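Local atomic coordinates of tRNA-splicing ligase RtcB (Thermus thermophilus, PDB entry 2EPG), a protein that probably joins RNA ends, sealing a 3'-phosphate or 2',3'-cyclic phosphate to a 5'-hydroxyl with GTP and manganese. Residues E176-E182 against R332-A338; E182-L187 against N340-F344. All coordinates share one frame; numbering follows the deposited sequence.

Contact 1 (E176-E182 against R332-A338); sequences EDVRFIE and RVLYDLA
Glu182 meets the strand 332-338 through its backbone, its N giving a hydrogen bond to Asp336 O at 2.8 Å, while the chain runs alongside the strand from Asp177 near Val333 to Glu182 near Leu337. Just before it, Phe180 O sits 3.1 Å from Tyr335 CA in a CA-H...O contact, at the classic beta bulge where Leu334 and Tyr335 both face Leu113 of strand 110-119. The CG of Glu182 lies anti to the backbone N (chi1 177°) and the chain continues extended, which carries OE1 to Ala338 N at 3.0 Å; the N-H points almost straight at the oxygen (172° at the hydrogen), close to the line of the C-O bond. The other oxygen, OE2, pairs with Lys343 farther along the strand. Phe180 touches with the root of its side chain: CB is 3.8 Å from Val333 CG1, and the start of the ring lies obliquely by Val333 O and Leu334 O. The other branch of Val333, CG2, comes within 3.6 Å of Asp177 OD2, the two side chains crossing at about a right angle. A water ties this end together, donating to Glu176 OE2 and Asp177 OD2 and accepting from Val333 N. Tyr335 lays its ring alongside the loop, OH 3.6 Å from Glu182 CA. Ile181 and Asp336 run side by side, but the carboxylate of Asp336 is taken by Arg112 and Arg308, and that of Asp177 by Arg316. The loop is thus held by direct hydrogen bonds at the Glu182 end and a water link at the Glu176-Asp177 end, with packing of Phe180 on Val333 and the CA-H...O contact between; the buried acids find arginines on strand 110-119 and helix 288-321, pairings that would favour their ionised forms.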
loop_
_atom_site.group_PDB
_atom_site.type_symbol
_atom_site.label_atom_id
_atom_site.label_comp_id
_atom_site.label_asym_id
_atom_site.label_seq_id
_atom_site.Cartn_x
_atom_site.Cartn_y
_atom_site.Cartn_z
ATOM N N GLU A 176 -0.746 14.929 -15.702
ATOM C CA GLU A 176 -1.125 13.523 -15.815
ATOM C C GLU A 176 -0.822 12.649 -14.582
ATOM O O GLU A 176 -1.282 11.516 -14.513
ATOM C CB GLU A 176 -0.452 12.895 -17.046
ATOM C CG GLU A 176 1.084 12.825 -16.953
ATOM C CD GLU A 176 1.685 11.670 -17.760
ATOM O OE1 GLU A 176 1.381 11.553 -18.967
ATOM O OE2 GLU A 176 2.465 10.874 -17.188
ATOM N N ASP A 177 -0.075 13.162 -13.608
ATOM C CA ASP A 177 0.274 12.339 -12.446
ATOM C C ASP A 177 -0.903 11.638 -11.787
ATOM O O ASP A 177 -0.826 10.461 -11.463
ATOM C CB ASP A 177 1.000 13.173 -11.386
ATOM C CG ASP A 177 2.406 13.537 -11.796
ATOM O OD1 ASP A 177 3.041 14.330 -11.084
ATOM O OD2 ASP A 177 2.889 13.031 -12.826
ATOM N N VAL A 178 -1.992 12.376 -11.606
ATOM C CA VAL A 178 -3.186 11.887 -10.946
ATOM C C VAL A 178 -3.830 10.659 -11.567
ATOM O O VAL A 178 -4.422 9.859 -10.848
ATOM C CB VAL A 178 -4.246 13.024 -10.847
ATOM C CG1 VAL A 178 -5.573 12.473 -10.347
ATOM C CG2 VAL A 178 -3.740 14.111 -9.898
ATOM N N ARG A 179 -3.725 10.533 -12.892
ATOM C CA ARG A 179 -4.300 9.409 -13.635
ATOM C C ARG A 179 -3.721 8.072 -13.208
ATOM O O ARG A 179 -4.368 7.037 -13.347
ATOM C CB ARG A 179 -4.029 9.552 -15.137
ATOM C CG ARG A 179 -4.598 10.797 -15.805
ATOM C CD ARG A 179 -5.661 10.415 -16.835
ATOM N NE ARG A 179 -5.209 9.293 -17.665
ATOM C CZ ARG A 179 -6.012 8.563 -18.430
ATOM N NH1 ARG A 179 -5.525 7.562 -19.146
ATOM N NH2 ARG A 179 -7.304 8.840 -18.479
ATOM N N PHE A 180 -2.500 8.085 -12.690
ATOM C CA PHE A 180 -1.855 6.836 -12.297
ATOM C C PHE A 180 -1.718 6.593 -10.799
ATOM O O PHE A 180 -0.819 5.891 -10.323
ATOM C CB PHE A 180 -0.519 6.748 -13.022
ATOM C CG PHE A 180 -0.664 6.935 -14.507
ATOM C CD1 PHE A 180 -0.504 8.191 -15.084
ATOM C CD2 PHE A 180 -1.069 5.875 -15.313
ATOM C CE1 PHE A 180 -0.748 8.394 -16.447
ATOM C CE2 PHE A 180 -1.315 6.064 -16.675
ATOM C CZ PHE A 180 -1.154 7.325 -17.243
ATOM N N ILE A 181 -2.634 7.187 -10.056
ATOM C CA ILE A 181 -2.676 6.985 -8.625
ATOM C C ILE A 181 -3.970 6.230 -8.403
ATOM O O ILE A 181 -4.975 6.517 -9.062
ATOM C CB ILE A 181 -2.780 8.308 -7.846
ATOM C CG1 ILE A 181 -1.625 9.237 -8.224
ATOM C CG2 ILE A 181 -2.768 8.016 -6.340
ATOM C CD1 ILE A 181 -1.757 10.629 -7.605
ATOM N N GLU A 182 -3.944 5.265 -7.492
ATOM C CA GLU A 182 -5.138 4.510 -7.139
ATOM C C GLU A 182 -6.178 5.557 -6.697
ATOM O O GLU A 182 -5.848 6.472 -5.934
ATOM C CB GLU A 182 -4.818 3.573 -5.974
ATOM C CG GLU A 182 -6.003 2.777 -5.453
ATOM C CD GLU A 182 -5.721 2.101 -4.110
ATOM O OE1 GLU A 182 -4.541 1.977 -3.722
ATOM O OE2 GLU A 182 -6.695 1.695 -3.435
ATOM N N ARG A 332 7.846 9.712 -15.111
ATOM C CA ARG A 332 6.396 9.682 -15.043
ATOM C C ARG A 332 5.948 8.726 -13.964
ATOM O O ARG A 332 6.692 7.819 -13.594
ATOM C CB ARG A 332 5.799 9.226 -16.376
ATOM C CG ARG A 332 6.247 10.033 -17.585
ATOM C CD ARG A 332 5.554 9.513 -18.831
ATOM N NE ARG A 332 6.189 9.964 -20.065
ATOM C CZ ARG A 332 5.838 9.529 -21.274
ATOM N NH1 ARG A 332 6.465 9.981 -22.358
ATOM N NH2 ARG A 332 4.855 8.634 -21.394
ATOM N N VAL A 333 4.731 8.935 -13.463
ATOM C CA VAL A 333 4.175 8.049 -12.461
ATOM C C VAL A 333 3.680 6.793 -13.197
ATOM O O VAL A 333 2.781 6.873 -14.038
ATOM C CB VAL A 333 2.983 8.708 -11.734
ATOM C CG1 VAL A 333 2.354 7.719 -10.763
ATOM C CG2 VAL A 333 3.466 9.985 -10.978
ATOM N N LEU A 334 4.296 5.648 -12.917
ATOM C CA LEU A 334 3.865 4.397 -13.526
ATOM C C LEU A 334 2.587 4.046 -12.767
ATOM O O LEU A 334 1.528 3.826 -13.366
ATOM C CB LEU A 334 4.946 3.329 -13.348
ATOM C CG LEU A 334 4.712 2.010 -14.094
ATOM C CD1 LEU A 334 6.051 1.342 -14.356
ATOM C CD2 LEU A 334 3.775 1.109 -13.281
ATOM N N TYR A 335 2.684 4.004 -11.442
ATOM C CA TYR A 335 1.500 3.780 -10.603
ATOM C C TYR A 335 1.795 4.187 -9.158
ATOM O O TYR A 335 2.947 4.405 -8.783
ATOM C CB TYR A 335 1.037 2.310 -10.630
ATOM C CG TYR A 335 -0.440 2.186 -10.354
ATOM C CD1 TYR A 335 -1.367 2.850 -11.157
ATOM C CD2 TYR A 335 -0.921 1.429 -9.295
ATOM C CE1 TYR A 335 -2.736 2.759 -10.897
ATOM C CE2 TYR A 335 -2.283 1.332 -9.045
ATOM C CZ TYR A 335 -3.180 2.004 -9.853
ATOM O OH TYR A 335 -4.533 1.917 -9.609
ATOM N N ASP A 336 0.745 4.283 -8.353
ATOM C CA ASP A 336 0.868 4.624 -6.941
ATOM C C ASP A 336 -0.323 3.962 -6.241
ATOM O O ASP A 336 -1.474 4.191 -6.620
ATOM C CB ASP A 336 0.858 6.158 -6.782
ATOM C CG ASP A 336 0.868 6.615 -5.316
ATOM O OD1 ASP A 336 1.645 7.539 -4.992
ATOM O OD2 ASP A 336 0.091 6.078 -4.493
ATOM N N LEU A 337 -0.052 3.121 -5.243
ATOM C CA LEU A 337 -1.122 2.438 -4.530
ATOM C C LEU A 337 -0.824 2.211 -3.055
ATOM O O LEU A 337 0.324 2.171 -2.626
ATOM C CB LEU A 337 -1.449 1.083 -5.186
ATOM C CG LEU A 337 -0.562 -0.129 -4.844
ATOM C CD1 LEU A 337 -1.079 -1.386 -5.565
ATOM C CD2 LEU A 337 0.886 0.161 -5.247
ATOM N N ALA A 338 -1.895 2.065 -2.285
ATOM C CA ALA A 338 -1.821 1.851 -0.850
ATOM C C ALA A 338 -1.557 0.399 -0.485
ATOM O O ALA A 338 -1.898 -0.504 -1.243
ATOM C CB ALA A 338 -3.134 2.300 -0.207
HETATM O O HOH W 1 3.406 10.977 -14.539
HETATM O O HOH W 2 -3.925 -0.701 -2.650
#

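Contact 2 (E182-L187 against N340-F344); sequences ESQGRL and NNAKF
Lys343 NZ meets Glu182 OE2 in a salt bridge of 2.9 Å, the two side chains arriving from opposite directions. The ammonium nitrogen reaches the oxygen on its anti side, 27° out of the carboxylate plane. Ser183 OG is modelled implausibly close to Lys343 NZ, so that pairing is doubtful and reads only as a likely neighbour. The lysine chain bends at chi3 (62°), which turns CE and NZ toward the loop, and its CD also passes within 3.1 Å of Glu182 OE2. Leu187 crosses the lysine at about a right angle, CD1 lying 4.2 Å from Lys343 CE, and its CD2 faces the Asn341 side chain. In the next shell, Gly185 N and Arg186 N bond back to Glu182 O and Ser183 O respectively, two successive tight turns of left-handed backbone (positive phi at Ser183, Gln184 and Gly185). Helix 288-321 backs the apolar part, with Ala298 and Phe305 against Leu187 and Met297 against Asn341. On the strand side, backbone bonds join Asn341 to Arg356 and Lys343 to Val354. This is a buried salt bridge between a loop turn and a strand that pairs antiparallel with 350-357 here, near His339, predicted to bind manganese and GMP, and close to Asn340, predicted to bind GMP, in the RtcB fold.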
loop_
_atom_site.group_PDB
_atom_site.type_symbol
_atom_site.label_atom_id
_atom_site.label_comp_id
_atom_site.label_asym_id
_atom_site.label_seq_id
_atom_site.Cartn_x
_atom_site.Cartn_y
_atom_site.Cartn_z
ATOM N N GLU A 182 -3.944 5.265 -7.492
ATOM C CA GLU A 182 -5.138 4.510 -7.139
ATOM C C GLU A 182 -6.178 5.557 -6.697
ATOM O O GLU A 182 -5.848 6.472 -5.934
ATOM C CB GLU A 182 -4.818 3.573 -5.974
ATOM C CG GLU A 182 -6.003 2.777 -5.453
ATOM C CD GLU A 182 -5.721 2.101 -4.110
ATOM O OE1 GLU A 182 -4.541 1.977 -3.722
ATOM O OE2 GLU A 182 -6.695 1.695 -3.435
ATOM N N SER A 183 -7.416 5.414 -7.172
ATOM C CA SER A 183 -8.516 6.335 -6.846
ATOM C C SER A 183 -8.152 7.772 -7.155
ATOM O O SER A 183 -8.678 8.690 -6.531
ATOM C CB SER A 183 -8.876 6.238 -5.364
ATOM O OG SER A 183 -9.446 4.979 -5.068
ATOM N N GLN A 184 -7.253 7.954 -8.121
ATOM C CA GLN A 184 -6.776 9.268 -8.507
ATOM C C GLN A 184 -6.222 10.050 -7.308
ATOM O O GLN A 184 -6.243 11.283 -7.290
ATOM C CB GLN A 184 -7.886 10.056 -9.236
ATOM C CG GLN A 184 -8.216 9.484 -10.629
ATOM C CD GLN A 184 -8.454 10.565 -11.701
ATOM O OE1 GLN A 184 -9.439 11.324 -11.654
ATOM N NE2 GLN A 184 -7.540 10.641 -12.672
ATOM N N GLY A 185 -5.718 9.318 -6.313
ATOM C CA GLY A 185 -5.142 9.942 -5.136
ATOM C C GLY A 185 -6.137 10.664 -4.251
ATOM O O GLY A 185 -5.763 11.594 -3.549
ATOM N N ARG A 186 -7.396 10.226 -4.267
ATOM C CA ARG A 186 -8.444 10.855 -3.467
ATOM C C ARG A 186 -9.511 9.892 -3.005
ATOM O O ARG A 186 -10.244 9.349 -3.835
ATOM C CB ARG A 186 -9.148 11.954 -4.277
ATOM C CG ARG A 186 -10.298 12.674 -3.559
ATOM C CD ARG A 186 -10.971 13.686 -4.503
ATOM N NE ARG A 186 -12.015 14.508 -3.877
ATOM C CZ ARG A 186 -13.284 14.137 -3.705
ATOM N NH1 ARG A 186 -14.143 14.970 -3.121
ATOM N NH2 ARG A 186 -13.701 12.949 -4.122
ATOM N N LEU A 187 -9.603 9.650 -1.699
ATOM C CA LEU A 187 -10.685 8.802 -1.220
ATOM C C LEU A 187 -11.833 9.801 -1.107
ATOM O O LEU A 187 -11.655 10.904 -0.588
ATOM C CB LEU A 187 -10.363 8.160 0.128
ATOM C CG LEU A 187 -9.836 6.731 -0.036
ATOM C CD1 LEU A 187 -8.506 6.768 -0.778
ATOM C CD2 LEU A 187 -9.675 6.074 1.325
ATOM N N ASN A 340 -2.065 -0.232 3.035
ATOM C CA ASN A 340 -2.940 -0.275 4.219
ATOM C C ASN A 340 -4.109 0.652 3.920
ATOM O O ASN A 340 -3.905 1.852 3.740
ATOM C CB ASN A 340 -2.255 0.247 5.499
ATOM C CG ASN A 340 -1.126 -0.643 5.986
ATOM O OD1 ASN A 340 -1.244 -1.862 6.014
ATOM N ND2 ASN A 340 -0.033 -0.024 6.400
ATOM N N ASN A 341 -5.324 0.116 3.856
ATOM C CA ASN A 341 -6.474 0.959 3.585
ATOM C C ASN A 341 -7.784 0.185 3.565
ATOM O O ASN A 341 -7.792 -1.013 3.345
ATOM C CB ASN A 341 -6.294 1.637 2.231
ATOM C CG ASN A 341 -6.690 3.092 2.255
ATOM O OD1 ASN A 341 -6.629 3.782 1.234
ATOM N ND2 ASN A 341 -7.100 3.573 3.422
ATOM N N ALA A 342 -8.891 0.875 3.815
ATOM C CA ALA A 342 -10.208 0.252 3.736
ATOM C C ALA A 342 -10.906 1.112 2.695
ATOM O O ALA A 342 -10.863 2.341 2.767
ATOM C CB ALA A 342 -10.941 0.322 5.062
ATOM N N LYS A 343 -11.532 0.470 1.720
ATOM C CA LYS A 343 -12.185 1.203 0.651
ATOM C C LYS A 343 -13.491 0.563 0.267
ATOM O O LYS A 343 -13.634 -0.664 0.343
ATOM C CB LYS A 343 -11.285 1.223 -0.582
ATOM C CG LYS A 343 -9.856 1.650 -0.277
ATOM C CD LYS A 343 -9.115 1.953 -1.539
ATOM C CE LYS A 343 -9.753 3.106 -2.286
ATOM N NZ LYS A 343 -9.175 3.116 -3.650
ATOM N N PHE A 344 -14.446 1.387 -0.143
ATOM C CA PHE A 344 -15.718 0.847 -0.580
ATOM C C PHE A 344 -15.531 0.449 -2.037
ATOM O O PHE A 344 -15.116 1.256 -2.860
ATOM C CB PHE A 344 -16.839 1.880 -0.451
ATOM C CG PHE A 344 -17.317 2.070 0.967
ATOM C CD1 PHE A 344 -16.802 3.090 1.763
ATOM C CD2 PHE A 344 -18.272 1.212 1.509
ATOM C CE1 PHE A 344 -17.242 3.250 3.088
ATOM C CE2 PHE A 344 -18.714 1.362 2.821
ATOM C CZ PHE A 344 -18.202 2.384 3.613
#

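How the contacts relate
Contacts 1 and 2 are both buried, their centres about 12 Å apart, and both set the loop between helices 164-169 and 197-203 against strand 332-347. Glu182 belongs to both, with one carboxylate oxygen for each contact. Contact 1 is the larger and more continuous: the loop follows the strand closely, and backbone groups do much of the bonding. In contact 2 the backbones stand farther apart, and long side chains span the gap. Helix 288-321 packs behind both. Between the segments of the two contacts on the strand lies His339, predicted to bind manganese and GMP, and the loop touches the strand on both sides of that residue in sequence.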